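NUDIX hydrolase (Jonesia denitrificans, PDB 4KTB) is of uncharacterised function but belongs to the Nudix clan and possibly hydrolyses diadenosine tetraphosphate asymmetrically. Local coordinates at residues R84-H92 / P103-P111. Residues are numbered along the deposited sequence; the frame is centred on the assembly and turned at random.
Sequences RVRDALVRH and PSIPASPQP
R86, in the first turn of helix 85-97, comes nearest to I105 of the irregular segment 103-111, their CA atoms 6.9 Å apart, where the proline-rich chain returns past the helix on its way to strand 113-118. I105 packs against R86, L89 and V90 on the helix side facing the loop. I105 CG2, anti to the backbone N, meets L89 CD1 at 3.9 Å, and I105 CG1 reaches V90 CG2 at 3.8 Å, the V90 side chain crossing it at about a right angle. I105 CG2 also touches R86 CB. R86 then runs out beyond the helix to the loop: CG sits between the backbone N and the carbonyl carbon (chi1 68°), and a bend at chi3 turns the guanidinium toward the backbone carbonyls of P106 and A107. R86 NH1 donates to A107 O at 2.9 Å, near the guanidinium plane and with an N-H...O angle of 150°, although the position of that oxygen is less sure. R86 NH2 gives a weak, more bent bond to P106 O at 3.1 Å, and P109 CD rests 3.7 Å from R86 NH1 at the guanidinium edge. NH2 also bonds to S52 O of a second subunit, so one arginine joins helix, loop and neighbouring chain. At the helix start, R84 grips D87 side-on, R84 NE to D87 OD2 at 2.8 Å and NH1 to OD1, and lays one guanidinium face, near its rim, against R86 CD. An alanine in place of R86 would probably leave P106 O, A107 O and S52 O of the second subunit without this donor and the loop less firmly tied to the helix. The contact thus pairs apolar packing near the sheet, where L89 also touches Y138 and V42, with a charged group spent on neutral carbonyls at a subunit boundary.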
loop_
_atom_site.group_PDB
_atom_site.type_symbol
_atom_site.label_atom_id
_atom_site.label_comp_id
_atom_site.label_asym_id
_atom_site.label_seq_id
_atom_site.Cartn_x
_atom_site.Cartn_y
_atom_site.Cartn_z
ATOM N N ARG A 84 11.232 -5.676 17.076
ATOM C CA ARG A 84 10.754 -5.168 15.779
ATOM C C ARG A 84 9.470 -5.864 15.327
ATOM O O ARG A 84 9.230 -7.013 15.657
ATOM C CB ARG A 84 11.802 -5.340 14.685
ATOM C CG ARG A 84 13.083 -4.574 14.929
ATOM C CD ARG A 84 13.991 -4.690 13.708
ATOM N NE ARG A 84 14.140 -6.084 13.287
ATOM C CZ ARG A 84 14.690 -6.484 12.144
ATOM N NH1 ARG A 84 14.759 -7.780 11.873
ATOM N NH2 ARG A 84 15.171 -5.598 11.280
ATOM N N VAL A 85 8.649 -5.159 14.558
ATOM C CA VAL A 85 7.385 -5.728 14.103
ATOM C C VAL A 85 7.590 -6.981 13.264
ATOM O O VAL A 85 6.942 -7.992 13.499
ATOM C CB VAL A 85 6.550 -4.692 13.308
ATOM C CG1 VAL A 85 5.286 -5.338 12.725
ATOM C CG2 VAL A 85 6.169 -3.537 14.203
ATOM N N ARG A 86 8.507 -6.913 12.299
ATOM C CA ARG A 86 8.742 -8.037 11.397
ATOM C C ARG A 86 9.218 -9.255 12.182
ATOM O O ARG A 86 8.949 -10.391 11.789
ATOM C CB ARG A 86 9.735 -7.673 10.278
ATOM C CG ARG A 86 11.168 -7.418 10.730
ATOM C CD ARG A 86 12.043 -7.020 9.529
ATOM N NE ARG A 86 11.500 -5.858 8.811
ATOM C CZ ARG A 86 11.013 -5.872 7.569
ATOM N NH1 ARG A 86 10.544 -4.754 7.033
ATOM N NH2 ARG A 86 10.997 -6.993 6.860
ATOM N N ASP A 87 9.898 -9.005 13.306
ATOM C CA ASP A 87 10.376 -10.062 14.202
ATOM C C ASP A 87 9.237 -10.648 15.040
ATOM O O ASP A 87 9.203 -11.845 15.307
ATOM C CB ASP A 87 11.457 -9.528 15.155
ATOM C CG ASP A 87 12.768 -9.229 14.457
ATOM O OD1 ASP A 87 13.086 -9.911 13.464
ATOM O OD2 ASP A 87 13.484 -8.310 14.915
ATOM N N ALA A 88 8.336 -9.783 15.491
ATOM C CA ALA A 88 7.108 -10.249 16.132
ATOM C C ALA A 88 6.338 -11.149 15.171
ATOM O O ALA A 88 5.709 -12.114 15.589
ATOM C CB ALA A 88 6.243 -9.081 16.560
ATOM N N LEU A 89 6.396 -10.838 13.879
ATOM C CA LEU A 89 5.713 -11.660 12.889
ATOM C C LEU A 89 6.336 -13.047 12.881
ATOM O O LEU A 89 5.644 -14.066 12.930
ATOM C CB LEU A 89 5.822 -11.041 11.495
ATOM C CG LEU A 89 4.978 -9.803 11.229
ATOM C CD1 LEU A 89 5.357 -9.260 9.872
ATOM C CD2 LEU A 89 3.479 -10.133 11.297
ATOM N N VAL A 90 7.657 -13.077 12.826
ATOM C CA VAL A 90 8.381 -14.336 12.822
ATOM C C VAL A 90 8.032 -15.147 14.064
ATOM O O VAL A 90 7.702 -16.331 13.986
ATOM C CB VAL A 90 9.883 -14.084 12.817
ATOM C CG1 VAL A 90 10.625 -15.377 13.032
ATOM C CG2 VAL A 90 10.315 -13.421 11.507
ATOM N N ARG A 91 8.092 -14.489 15.212
ATOM C CA ARG A 91 7.830 -15.137 16.486
ATOM C C ARG A 91 6.431 -15.723 16.555
ATOM O O ARG A 91 6.231 -16.800 17.092
ATOM C CB ARG A 91 8.033 -14.132 17.617
ATOM C CG ARG A 91 7.820 -14.704 18.983
ATOM C CD ARG A 91 8.289 -13.742 20.060
ATOM N NE ARG A 91 7.569 -12.475 20.003
ATOM C CZ ARG A 91 6.397 -12.263 20.584
ATOM N NH1 ARG A 91 5.811 -13.244 21.259
ATOM N NH2 ARG A 91 5.820 -11.075 20.484
ATOM N N HIS A 92 5.453 -15.023 16.003
ATOM C CA HIS A 92 4.067 -15.462 16.159
ATOM C C HIS A 92 3.755 -16.576 15.187
ATOM O O HIS A 92 2.940 -17.449 15.468
ATOM C CB HIS A 92 3.078 -14.285 16.040
ATOM C CG HIS A 92 3.026 -13.425 17.266
ATOM N ND1 HIS A 92 2.462 -13.854 18.448
ATOM C CD2 HIS A 92 3.493 -12.174 17.506
ATOM C CE1 HIS A 92 2.578 -12.904 19.362
ATOM N NE2 HIS A 92 3.201 -11.875 18.815
ATOM N N PRO A 103 7.694 -18.995 6.772
ATOM C CA PRO A 103 6.923 -17.852 6.289
ATOM C C PRO A 103 7.770 -16.971 5.368
ATOM O O PRO A 103 8.998 -16.917 5.522
ATOM C CB PRO A 103 6.621 -17.087 7.577
ATOM C CG PRO A 103 7.735 -17.485 8.530
ATOM C CD PRO A 103 7.947 -18.928 8.223
ATOM N N SER A 104 7.122 -16.296 4.422
ATOM C CA SER A 104 7.768 -15.212 3.696
ATOM C C SER A 104 7.361 -13.876 4.307
ATOM O O SER A 104 6.331 -13.307 3.947
ATOM C CB SER A 104 7.396 -15.248 2.222
ATOM O OG SER A 104 7.935 -16.396 1.604
ATOM N N ILE A 105 8.159 -13.394 5.252
ATOM C CA ILE A 105 7.909 -12.089 5.851
ATOM C C ILE A 105 8.104 -11.017 4.785
ATOM O O ILE A 105 9.107 -11.016 4.089
ATOM C CB ILE A 105 8.848 -11.829 7.036
ATOM C CG1 ILE A 105 8.860 -13.035 7.978
ATOM C CG2 ILE A 105 8.434 -10.568 7.802
ATOM C CD1 ILE A 105 7.521 -13.305 8.688
ATOM N N PRO A 106 7.133 -10.101 4.650
ATOM C CA PRO A 106 7.257 -9.117 3.576
ATOM C C PRO A 106 8.462 -8.240 3.825
ATOM O O PRO A 106 8.772 -7.916 4.972
ATOM C CB PRO A 106 5.980 -8.275 3.704
ATOM C CG PRO A 106 5.088 -9.008 4.629
ATOM C CD PRO A 106 5.967 -9.837 5.506
ATOM N N ALA A 107 9.144 -7.875 2.752
ATOM C CA ALA A 107 10.264 -6.961 2.832
ATOM C C ALA A 107 9.766 -5.634 3.385
ATOM O O ALA A 107 10.464 -4.961 4.149
ATOM C CB ALA A 107 10.861 -6.780 1.475
ATOM N N SER A 108 8.538 -5.279 3.007
ATOM C CA SER A 108 7.921 -4.012 3.397
ATOM C C SER A 108 7.146 -4.034 4.713
ATOM O O SER A 108 6.296 -4.902 4.921
ATOM C CB SER A 108 6.942 -3.564 2.326
ATOM O OG SER A 108 6.320 -2.351 2.716
ATOM N N PRO A 109 7.410 -3.044 5.581
ATOM C CA PRO A 109 6.665 -2.865 6.826
ATOM C C PRO A 109 5.241 -2.344 6.616
ATOM O O PRO A 109 4.490 -2.259 7.579
ATOM C CB PRO A 109 7.505 -1.837 7.595
ATOM C CG PRO A 109 8.204 -1.068 6.546
ATOM C CD PRO A 109 8.514 -2.073 5.463
ATOM N N GLN A 110 4.863 -2.020 5.387
ATOM C CA GLN A 110 3.512 -1.535 5.147
ATOM C C GLN A 110 2.486 -2.657 5.273
ATOM O O GLN A 110 2.492 -3.588 4.479
ATOM C CB GLN A 110 3.381 -0.928 3.751
ATOM C CG GLN A 110 2.000 -0.313 3.513
ATOM C CD GLN A 110 1.838 0.226 2.110
ATOM O OE1 GLN A 110 2.286 -0.397 1.145
ATOM N NE2 GLN A 110 1.205 1.388 1.985
ATOM N N PRO A 111 1.580 -2.563 6.256
ATOM C CA PRO A 111 0.600 -3.648 6.330
ATOM C C PRO A 111 -0.454 -3.461 5.273
ATOM O O PRO A 111 -0.532 -2.401 4.667
ATOM C CB PRO A 111 -0.020 -3.466 7.712
ATOM C CG PRO A 111 0.044 -1.987 7.937
ATOM C CD PRO A 111 1.343 -1.532 7.280
#